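Local coordinates for endoribonuclease L-PSP/chorismate mutase-like domain-containing protein (Shewanella oneidensis, PDB 2OTM) that is of unknown function but belongs to the YjgF-like family and is a putative endoribonuclease with a chorismate mutase-like fold, at residues Glu28-Val33 with Ile77-Gln82; Gln82-Gly85 with Arg89-Gln92; Leu100-His103 with Glu108-Lys111; Leu71-Ala76 with Asp118-Ile123. All blocks are in the same frame, centred on the assembly; numbering follows the deposited sequence.

Interaction 1 (Glu28-Val33 with Ile77-Gln82); sequences EPYSIV and IAQLKQ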
loop_
_atom_site.group_PDB
_atom_site.type_symbol
_atom_site.label_atom_id
_atom_site.label_comp_id
_atom_site.label_asym_id
_atom_site.label_seq_id
_atom_site.Cartn_x
_atom_site.Cartn_y
_atom_site.Cartn_z
ATOM N N GLU B 28 11.934 -4.095 -10.990
ATOM C CA GLU B 28 12.763 -2.910 -11.145
ATOM C C GLU B 28 12.885 -2.193 -9.805
ATOM O O GLU B 28 11.910 -2.126 -9.052
ATOM C CB GLU B 28 12.116 -1.935 -12.153
ATOM C CG GLU B 28 11.981 -2.483 -13.569
ATOM C CD GLU B 28 13.338 -2.750 -14.197
ATOM O OE1 GLU B 28 14.285 -1.997 -13.879
ATOM O OE2 GLU B 28 13.462 -3.726 -14.972
ATOM N N PRO B 29 14.072 -1.679 -9.485
ATOM C CA PRO B 29 14.235 -0.862 -8.286
ATOM C C PRO B 29 13.390 0.382 -8.232
ATOM O O PRO B 29 13.136 0.873 -7.155
ATOM C CB PRO B 29 15.709 -0.464 -8.325
ATOM C CG PRO B 29 16.170 -0.800 -9.650
ATOM C CD PRO B 29 15.367 -1.937 -10.118
ATOM N N TYR B 30 12.983 0.902 -9.382
ATOM C CA TYR B 30 12.037 1.994 -9.424
ATOM C C TYR B 30 11.272 1.941 -10.728
ATOM O O TYR B 30 11.712 1.295 -11.707
ATOM C CB TYR B 30 12.726 3.364 -9.267
ATOM C CG TYR B 30 13.694 3.726 -10.361
ATOM C CD1 TYR B 30 13.284 4.395 -11.498
ATOM C CD2 TYR B 30 15.035 3.402 -10.249
ATOM C CE1 TYR B 30 14.185 4.708 -12.505
ATOM C CE2 TYR B 30 15.928 3.715 -11.234
ATOM C CZ TYR B 30 15.496 4.360 -12.359
ATOM O OH TYR B 30 16.404 4.667 -13.332
ATOM N N SER B 31 10.116 2.597 -10.748
ATOM C CA SER B 31 9.393 2.795 -11.972
ATOM C C SER B 31 8.903 4.231 -12.068
ATOM O O SER B 31 8.916 4.986 -11.094
ATOM C CB SER B 31 8.242 1.780 -12.117
ATOM O OG SER B 31 7.268 1.833 -11.088
ATOM N N ILE B 32 8.536 4.637 -13.276
ATOM C CA ILE B 32 8.062 5.996 -13.519
ATOM C C ILE B 32 6.797 5.914 -14.368
ATOM O O ILE B 32 6.746 5.173 -15.373
ATOM C CB ILE B 32 9.115 6.902 -14.224
ATOM C CG1 ILE B 32 10.375 7.045 -13.372
ATOM C CG2 ILE B 32 8.547 8.314 -14.512
ATOM C CD1 ILE B 32 11.554 7.774 -14.031
ATOM N N VAL B 33 5.757 6.622 -13.924
ATOM C CA VAL B 33 4.522 6.800 -14.694
ATOM C C VAL B 33 4.248 8.296 -14.701
ATOM O O VAL B 33 4.122 8.942 -13.659
ATOM C CB VAL B 33 3.327 5.993 -14.131
ATOM C CG1 VAL B 33 3.040 6.360 -12.668
ATOM C CG2 VAL B 33 2.099 6.214 -14.982
ATOM N N ILE B 77 16.939 7.214 -0.824
ATOM C CA ILE B 77 17.439 8.470 -1.450
ATOM C C ILE B 77 18.546 8.152 -2.446
ATOM O O ILE B 77 18.612 8.738 -3.525
ATOM C CB ILE B 77 17.910 9.468 -0.375
ATOM C CG1 ILE B 77 16.694 9.914 0.466
ATOM C CG2 ILE B 77 18.591 10.691 -1.008
ATOM C CD1 ILE B 77 17.028 10.731 1.755
ATOM N N ALA B 78 19.403 7.186 -2.114
ATOM C CA ALA B 78 20.413 6.723 -3.058
ATOM C C ALA B 78 19.737 6.204 -4.333
ATOM O O ALA B 78 20.197 6.466 -5.456
ATOM C CB ALA B 78 21.342 5.667 -2.412
ATOM N N GLN B 79 18.625 5.506 -4.172
ATOM C CA GLN B 79 17.911 4.960 -5.314
ATOM C C GLN B 79 17.367 6.096 -6.181
ATOM O O GLN B 79 17.441 6.044 -7.403
ATOM C CB GLN B 79 16.749 4.092 -4.813
ATOM C CG GLN B 79 15.963 3.397 -5.916
ATOM C CD GLN B 79 16.816 2.393 -6.607
ATOM O OE1 GLN B 79 17.059 1.322 -6.065
ATOM N NE2 GLN B 79 17.315 2.742 -7.797
ATOM N N LEU B 80 16.833 7.124 -5.531
ATOM C CA LEU B 80 16.263 8.269 -6.241
ATOM C C LEU B 80 17.368 9.006 -6.986
ATOM O O LEU B 80 17.164 9.439 -8.123
ATOM C CB LEU B 80 15.558 9.226 -5.277
ATOM C CG LEU B 80 14.301 8.700 -4.575
ATOM C CD1 LEU B 80 13.784 9.760 -3.635
ATOM C CD2 LEU B 80 13.233 8.267 -5.590
ATOM N N LYS B 81 18.525 9.145 -6.351
ATOM C CA LYS B 81 19.637 9.842 -6.995
ATOM C C LYS B 81 20.118 9.111 -8.242
ATOM O O LYS B 81 20.512 9.734 -9.241
ATOM C CB LYS B 81 20.825 10.005 -6.049
ATOM C CG LYS B 81 22.002 10.752 -6.724
ATOM C CD LYS B 81 22.765 11.624 -5.775
ATOM C CE LYS B 81 24.016 12.224 -6.447
ATOM N NZ LYS B 81 23.747 13.456 -7.267
ATOM N N GLN B 82 20.109 7.783 -8.173
ATOM C CA GLN B 82 20.464 6.981 -9.332
ATOM C C GLN B 82 19.481 7.186 -10.467
ATOM O O GLN B 82 19.878 7.288 -11.619
ATOM C CB GLN B 82 20.536 5.509 -8.960
ATOM C CG GLN B 82 21.217 4.646 -9.996
ATOM C CD GLN B 82 20.953 3.171 -9.747
ATOM O OE1 GLN B 82 21.874 2.413 -9.463
ATOM N NE2 GLN B 82 19.682 2.769 -9.807
#

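Interaction 2 (Gln82-Gly85 with Arg89-Gln92); sequences QACG and RIKQ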
loop_
_atom_site.group_PDB
_atom_site.type_symbol
_atom_site.label_atom_id
_atom_site.label_comp_id
_atom_site.label_asym_id
_atom_site.label_seq_id
_atom_site.Cartn_x
_atom_site.Cartn_y
_atom_site.Cartn_z
ATOM N N GLN B 82 20.109 7.783 -8.173
ATOM C CA GLN B 82 20.464 6.981 -9.332
ATOM C C GLN B 82 19.481 7.186 -10.467
ATOM O O GLN B 82 19.878 7.288 -11.619
ATOM C CB GLN B 82 20.536 5.509 -8.960
ATOM C CG GLN B 82 21.217 4.646 -9.996
ATOM C CD GLN B 82 20.953 3.171 -9.747
ATOM O OE1 GLN B 82 21.874 2.413 -9.463
ATOM N NE2 GLN B 82 19.682 2.769 -9.807
ATOM N N ALA B 83 18.202 7.263 -10.140
ATOM C CA ALA B 83 17.178 7.477 -11.123
ATOM C C ALA B 83 17.228 8.882 -11.745
ATOM O O ALA B 83 17.043 9.003 -12.950
ATOM C CB ALA B 83 15.825 7.253 -10.501
ATOM N N CYS B 84 17.470 9.927 -10.946
ATOM C CA CYS B 84 17.312 11.271 -11.529
ATOM C C CYS B 84 18.589 12.077 -11.663
ATOM O O CYS B 84 18.564 13.136 -12.266
ATOM C CB CYS B 84 16.239 12.062 -10.794
ATOM S SG CYS B 84 16.670 12.423 -9.131
ATOM N N GLY B 85 19.699 11.564 -11.152
ATOM C CA GLY B 85 21.005 12.200 -11.352
ATOM C C GLY B 85 21.305 13.291 -10.353
ATOM O O GLY B 85 22.336 13.238 -9.665
ATOM N N ARG B 89 16.289 17.750 -8.947
ATOM C CA ARG B 89 15.263 17.486 -9.964
ATOM C C ARG B 89 13.936 16.998 -9.377
ATOM O O ARG B 89 12.883 17.030 -10.039
ATOM C CB ARG B 89 15.796 16.517 -11.004
ATOM C CG ARG B 89 16.990 17.108 -11.789
ATOM C CD ARG B 89 17.647 16.154 -12.782
ATOM N NE ARG B 89 18.739 16.889 -13.443
ATOM C CZ ARG B 89 19.894 16.383 -13.884
ATOM N NH1 ARG B 89 20.162 15.094 -13.809
ATOM N NH2 ARG B 89 20.797 17.195 -14.436
ATOM N N ILE B 90 13.971 16.573 -8.132
ATOM C CA ILE B 90 12.735 16.142 -7.452
ATOM C C ILE B 90 11.917 17.350 -7.011
ATOM O O ILE B 90 12.386 18.183 -6.221
ATOM C CB ILE B 90 13.067 15.207 -6.284
ATOM C CG1 ILE B 90 13.617 13.881 -6.842
ATOM C CG2 ILE B 90 11.799 14.956 -5.345
ATOM C CD1 ILE B 90 14.340 13.048 -5.864
ATOM N N LYS B 91 10.705 17.482 -7.548
ATOM C CA LYS B 91 9.796 18.543 -7.118
ATOM C C LYS B 91 9.282 18.318 -5.702
ATOM O O LYS B 91 9.186 19.245 -4.924
ATOM C CB LYS B 91 8.610 18.634 -8.059
ATOM C CG LYS B 91 9.000 19.139 -9.427
ATOM C CD LYS B 91 7.770 19.357 -10.309
ATOM C CE LYS B 91 8.185 19.939 -11.669
ATOM N NZ LYS B 91 7.034 20.486 -12.430
ATOM N N GLN B 92 8.948 17.071 -5.377
ATOM C CA GLN B 92 8.519 16.716 -4.023
ATOM C C GLN B 92 8.606 15.236 -3.820
ATOM O O GLN B 92 8.406 14.484 -4.746
ATOM C CB GLN B 92 7.057 17.142 -3.744
ATOM C CG GLN B 92 6.051 16.712 -4.794
ATOM C CD GLN B 92 4.577 16.850 -4.334
ATOM O OE1 GLN B 92 4.284 17.055 -3.145
ATOM N NE2 GLN B 92 3.657 16.723 -5.283
#

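Interaction 3 (Leu100-His103 with Glu108-Lys111); sequences LNVH and EHPK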
loop_
_atom_site.group_PDB
_atom_site.type_symbol
_atom_site.label_atom_id
_atom_site.label_comp_id
_atom_site.label_asym_id
_atom_site.label_seq_id
_atom_site.Cartn_x
_atom_site.Cartn_y
_atom_site.Cartn_z
ATOM N N LEU B 100 7.221 -2.203 9.135
ATOM C CA LEU B 100 8.059 -2.665 10.237
ATOM C C LEU B 100 7.584 -3.983 10.761
ATOM O O LEU B 100 6.392 -4.259 10.757
ATOM C CB LEU B 100 8.065 -1.645 11.390
ATOM C CG LEU B 100 8.722 -0.287 11.064
ATOM C CD1 LEU B 100 7.697 0.771 10.737
ATOM C CD2 LEU B 100 9.603 0.198 12.192
ATOM N N ASN B 101 8.512 -4.783 11.280
ATOM C CA ASN B 101 8.135 -5.961 12.062
ATOM C C ASN B 101 8.129 -5.530 13.524
ATOM O O ASN B 101 9.167 -5.072 14.023
ATOM C CB ASN B 101 9.140 -7.100 11.862
ATOM C CG ASN B 101 8.685 -8.388 12.520
ATOM O OD1 ASN B 101 7.644 -8.426 13.201
ATOM N ND2 ASN B 101 9.459 -9.440 12.339
ATOM N N VAL B 102 6.954 -5.633 14.182
ATOM C CA VAL B 102 6.735 -5.032 15.505
ATOM C C VAL B 102 6.112 -6.084 16.428
ATOM O O VAL B 102 5.166 -6.780 16.069
ATOM C CB VAL B 102 5.822 -3.752 15.402
ATOM C CG1 VAL B 102 5.639 -3.080 16.764
ATOM C CG2 VAL B 102 6.420 -2.760 14.409
ATOM N N HIS B 103 6.682 -6.199 17.624
ATOM C CA HIS B 103 6.150 -7.085 18.647
ATOM C C HIS B 103 4.855 -6.507 19.252
ATOM O O HIS B 103 4.704 -5.312 19.349
ATOM C CB HIS B 103 7.183 -7.216 19.737
ATOM C CG HIS B 103 6.844 -8.263 20.732
ATOM N ND1 HIS B 103 6.239 -7.972 21.930
ATOM C CD2 HIS B 103 6.978 -9.608 20.683
ATOM C CE1 HIS B 103 6.047 -9.095 22.600
ATOM N NE2 HIS B 103 6.488 -10.104 21.868
ATOM N N GLU B 108 4.765 1.883 19.403
ATOM C CA GLU B 108 5.494 3.116 19.143
ATOM C C GLU B 108 6.180 3.088 17.823
ATOM O O GLU B 108 7.075 3.879 17.587
ATOM C CB GLU B 108 6.556 3.389 20.223
ATOM C CG GLU B 108 5.998 3.584 21.590
ATOM C CD GLU B 108 5.015 4.732 21.679
ATOM O OE1 GLU B 108 5.216 5.764 20.994
ATOM O OE2 GLU B 108 4.028 4.593 22.440
ATOM N N HIS B 109 5.719 2.238 16.910
ATOM C CA HIS B 109 6.306 2.191 15.588
ATOM C C HIS B 109 6.148 3.462 14.801
ATOM O O HIS B 109 6.975 3.758 13.974
ATOM C CB HIS B 109 5.867 0.928 14.789
ATOM C CG HIS B 109 4.385 0.733 14.674
ATOM N ND1 HIS B 109 3.573 0.524 15.768
ATOM C CD2 HIS B 109 3.577 0.701 13.592
ATOM C CE1 HIS B 109 2.322 0.400 15.365
ATOM N NE2 HIS B 109 2.303 0.511 14.047
ATOM N N PRO B 110 5.065 4.238 15.017
ATOM C CA PRO B 110 5.107 5.519 14.308
ATOM C C PRO B 110 6.337 6.369 14.643
ATOM O O PRO B 110 6.794 7.119 13.828
ATOM C CB PRO B 110 3.808 6.210 14.770
ATOM C CG PRO B 110 2.912 5.037 15.101
ATOM C CD PRO B 110 3.800 4.052 15.749
ATOM N N LYS B 111 6.840 6.263 15.869
ATOM C CA LYS B 111 8.027 7.002 16.259
ATOM C C LYS B 111 9.249 6.471 15.530
ATOM O O LYS B 111 10.083 7.258 15.128
ATOM C CB LYS B 111 8.260 6.910 17.767
ATOM C CG LYS B 111 7.181 7.567 18.588
#

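Interaction 4 (Leu71-Ala76 with Asp118-Ile123); sequences LATLNA and DLLLEI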
loop_
_atom_site.group_PDB
_atom_site.type_symbol
_atom_site.label_atom_id
_atom_site.label_comp_id
_atom_site.label_asym_id
_atom_site.label_seq_id
_atom_site.Cartn_x
_atom_site.Cartn_y
_atom_site.Cartn_z
ATOM N N LEU B 71 18.142 4.816 8.066
ATOM C CA LEU B 71 19.106 4.180 7.176
ATOM C C LEU B 71 18.427 3.625 5.913
ATOM O O LEU B 71 18.960 3.760 4.807
ATOM C CB LEU B 71 19.874 3.083 7.906
ATOM C CG LEU B 71 21.016 2.395 7.186
ATOM C CD1 LEU B 71 22.046 3.386 6.592
ATOM C CD2 LEU B 71 21.644 1.354 8.131
ATOM N N ALA B 72 17.269 2.989 6.067
ATOM C CA ALA B 72 16.495 2.531 4.889
ATOM C C ALA B 72 16.134 3.691 3.963
ATOM O O ALA B 72 16.151 3.565 2.724
ATOM C CB ALA B 72 15.216 1.793 5.364
ATOM N N THR B 73 15.823 4.837 4.565
ATOM C CA THR B 73 15.451 6.029 3.789
ATOM C C THR B 73 16.694 6.608 3.095
ATOM O O THR B 73 16.620 7.070 1.966
ATOM C CB THR B 73 14.758 7.066 4.658
ATOM O OG1 THR B 73 13.561 6.481 5.226
ATOM C CG2 THR B 73 14.384 8.276 3.824
ATOM N N LEU B 74 17.842 6.552 3.752
ATOM C CA LEU B 74 19.081 6.955 3.087
ATOM C C LEU B 74 19.327 6.090 1.870
ATOM O O LEU B 74 19.743 6.598 0.827
ATOM C CB LEU B 74 20.267 6.851 4.056
ATOM C CG LEU B 74 21.584 7.456 3.600
ATOM C CD1 LEU B 74 21.438 8.989 3.406
ATOM C CD2 LEU B 74 22.673 7.111 4.606
ATOM N N ASN B 75 19.083 4.783 1.999
ATOM C CA ASN B 75 19.137 3.864 0.853
ATOM C C ASN B 75 18.140 4.248 -0.233
ATOM O O ASN B 75 18.490 4.303 -1.403
ATOM C CB ASN B 75 18.904 2.402 1.294
ATOM C CG ASN B 75 20.175 1.731 1.788
ATOM O OD1 ASN B 75 20.863 1.055 1.007
ATOM N ND2 ASN B 75 20.522 1.950 3.062
ATOM N N ALA B 76 16.906 4.555 0.159
ATOM C CA ALA B 76 15.885 5.015 -0.785
ATOM C C ALA B 76 16.297 6.293 -1.527
ATOM O O ALA B 76 16.007 6.447 -2.708
ATOM C CB ALA B 76 14.531 5.221 -0.058
ATOM N N ASP B 118 11.662 12.267 9.238
ATOM C CA ASP B 118 12.556 13.367 9.643
ATOM C C ASP B 118 13.694 13.516 8.641
ATOM O O ASP B 118 14.137 14.630 8.381
ATOM C CB ASP B 118 13.153 13.107 11.030
ATOM C CG ASP B 118 12.134 13.205 12.148
ATOM O OD1 ASP B 118 11.004 13.690 11.917
ATOM O OD2 ASP B 118 12.481 12.814 13.271
ATOM N N LEU B 119 14.212 12.422 8.113
ATOM C CA LEU B 119 15.322 12.538 7.137
ATOM C C LEU B 119 14.840 13.182 5.824
ATOM O O LEU B 119 15.537 13.999 5.209
ATOM C CB LEU B 119 15.952 11.191 6.857
ATOM C CG LEU B 119 17.213 11.218 5.980
ATOM C CD1 LEU B 119 18.413 11.877 6.660
ATOM C CD2 LEU B 119 17.521 9.785 5.554
ATOM N N LEU B 120 13.627 12.844 5.410
ATOM C CA LEU B 120 13.073 13.440 4.183
ATOM C C LEU B 120 13.001 14.977 4.334
ATOM O O LEU B 120 13.384 15.732 3.422
ATOM C CB LEU B 120 11.704 12.872 3.875
ATOM C CG LEU B 120 11.668 11.389 3.451
ATOM C CD1 LEU B 120 10.240 10.887 3.178
ATOM C CD2 LEU B 120 12.569 11.195 2.200
ATOM N N LEU B 121 12.554 15.428 5.492
ATOM C CA LEU B 121 12.469 16.868 5.770
ATOM C C LEU B 121 13.858 17.502 5.884
ATOM O O LEU B 121 14.084 18.588 5.358
ATOM C CB LEU B 121 11.646 17.105 7.029
ATOM C CG LEU B 121 10.149 16.780 6.898
ATOM C CD1 LEU B 121 9.478 16.762 8.257
ATOM C CD2 LEU B 121 9.471 17.746 5.959
ATOM N N GLU B 122 14.785 16.814 6.535
ATOM C CA GLU B 122 16.153 17.310 6.700
ATOM C C GLU B 122 16.850 17.491 5.354
ATOM O O GLU B 122 17.490 18.509 5.081
ATOM C CB GLU B 122 16.926 16.318 7.544
ATOM C CG GLU B 122 18.387 16.650 7.809
ATOM C CD GLU B 122 19.063 15.581 8.675
ATOM O OE1 GLU B 122 18.352 14.716 9.266
ATOM O OE2 GLU B 122 20.305 15.618 8.759
ATOM N N ILE B 123 16.681 16.524 4.466
ATOM C CA ILE B 123 17.436 16.502 3.243
ATOM C C ILE B 123 16.744 17.281 2.126
ATOM O O ILE B 123 17.429 17.953 1.330
ATOM C CB ILE B 123 17.746 15.044 2.803
ATOM C CG1 ILE B 123 18.582 14.325 3.875
ATOM C CG2 ILE B 123 18.463 14.967 1.435
ATOM C CD1 ILE B 123 19.867 15.048 4.299
#

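Interaction 1 (Glu28-Val33 with Ile77-Gln82)
Tyr30 holds CG between its backbone N and carbonyl carbon (chi1 63°), which puts the ring edge beside Gln79 of helix 62-84. Gln79 answers from the helix. Its CG lies anti to the backbone N, and the chain then bends at chi2 (66°), bringing the amide up against Pro29 and Tyr30. Pro29 CB sits against the amide, 3.2 Å from Gln79 OE1, and the proline and glutamine side chains cross at about a right angle. Gln79 NE2 also comes to the tyrosine ring, 3.4 Å from Tyr30 CD2. It lies near the plane of the ring, at its edge; the amide plane is tilted 47° from the ring. Gln82, nearly one helical turn later, brings its extended side chain near the same ring edge. No hydrogen bond joins the two segments. The polar end of Gln79 is met elsewhere, since OE1 takes a weak hydrogen bond from Gln42. Gln79 is buried, whereas Gln82 is exposed. Just before the contact, Glu28 forms a salt bridge to Arg129 of the second subunit. The contact places the start of strand 30-33, at one border of the sheet within this chain, beside the later turns of helix 62-84. The strand pairs with strand 36-39, and Leu80 of the helix touches Thr39 of that second strand.

Interaction 2 (Gln82-Gly85 with Arg89-Gln92)
Helix 62-84 ends at Cys84, Gly85 leaves it with a positive phi of 85°, and the chain turns back until the CA atoms of Cys84 and Arg89 are 6.7 Å apart. The hydrogen bond between the segments comes from Arg89. Its side chain runs extended from CG to NE and carries the guanidinium past the helix end. There Arg89 NH1 donates to Cys84 O at 3.0 Å, with a nearly straight N-H...O angle of 164°. The donor lies in the carbonyl plane, and the oxygen sits at the guanidinium edge, near its plane. Gly85 has no side chain, and its CA comes 3.9 Å from Arg89 NH1. The partial negative charge of a helix C-terminus probably helps to hold this cationic group. A second touch is apolar. In one of two conformers of the cysteine, Cys84 SG lies 4.1 Å from Ile90 CD1. Ile90 is buried, while Arg89 is exposed. Just beyond, Lys91 and Gln92 both face Glu153 in a classic beta bulge. The arrangement is a helix C-terminus ended by a glycine of positive phi, the first residue to leave the helix, in the link from helix 62-84 to strand 92-100.

Interaction 3 (Leu100-His103 with Glu108-Lys111)
Val102 and His109 make the close part of this contact. Val102 CG2 packs 3.7 Å from His109 CB, and the two side chains cross at about a right angle. His109 holds CG between its backbone N and carbonyl carbon. With CG there (chi1 54°), the root of the ring, His109 CG, lies 4.1 Å from Val102 CG2, which meets the ring obliquely. One face of the imidazole is taken by its own chain neighbour, as Pro110 CD lies 3.5 Å above the His109 ring plane, toward the rim. Leu100 adds a looser touch, with its CD1 4.4 Å from His109 CB. All three touching residues are buried, and no hydrogen bond crosses between the segments. The solvent side is different. Glu108, at the N-cap position of helix 109-124, is exposed, and its carboxylate leads away from the loop. Within the helix start, Lys111 N bonds to Glu108 O at 2.9 Å. Val139 and Met140 of the third subunit pack against the valine and the histidine. The contact joins the exit of strand 92-100 to the first turn of helix 109-124. Val102 and His109 also rest on Thr136 of strand 131-136, and Leu100 touches Cys69 of helix 62-84.

Interaction 4 (Leu71-Ala76 with Asp118-Ile123)
Thr73 and Leu74 meet Leu119 and Leu120 with no flat group between them; the amide of Asn75 lies off this interface, with Leu71 O in its plane. This is helix-to-helix packing in a chorismate mutase-like fold, where two helices lie against one face of the sheet. The segment axes approach to 10.0 Å and cross at -48°. Leu119 carries the contact. Its CG is anti to the backbone N (chi1 -173°), which directs the side chain at helix 62-84. Leu119 CD2 then rests on the backbone, 3.7 Å from Leu74 N, and on Thr73 CG2 at 3.9 Å. Leu120 CD2 meets Thr73 CG2 at 3.8 Å, the two side chains crossing at about a right angle. Thr73 OG1 is hydrogen-bonded to Cys69 O. All four residues are buried. Strand 146-153 touches the pair: Val148 meets Thr73 and Leu150 meets Leu120. Glu122 forms a salt bridge with Arg70 of helix 62-84. Away from the interface, Leu71 O accepts two bonds. Asn75 ND2, which also bonds to Tyr45 O, donates to Leu71 O at 3.0 Å from above the carbonyl plane, on the face opposite Asn75 N.

Overall arrangement
Interactions 3 and 4 are buried, whereas interactions 1 and 2 are only partly so. Helix 62-84 serves three of them. Interaction 4 uses its middle, interaction 1 its later turns and interaction 2 its end. Interactions 1 and 2 share Gln82, and Tyr30 packs on Ala83 where they touch. Interaction 1 also meets interaction 4, through Ile77 and Leu119. Interaction 3 lies across the chain's centre, about 25 Å from interaction 1 between centres, and shares helix 109-124 with interaction 4 without touching it. The chemistry follows the place. Interaction 4 is aliphatic, interaction 3 sets a histidine among aliphatic groups, interaction 1 has a glutamine amide at a ring edge, and interaction 2 has a guanidinium-carbonyl bond.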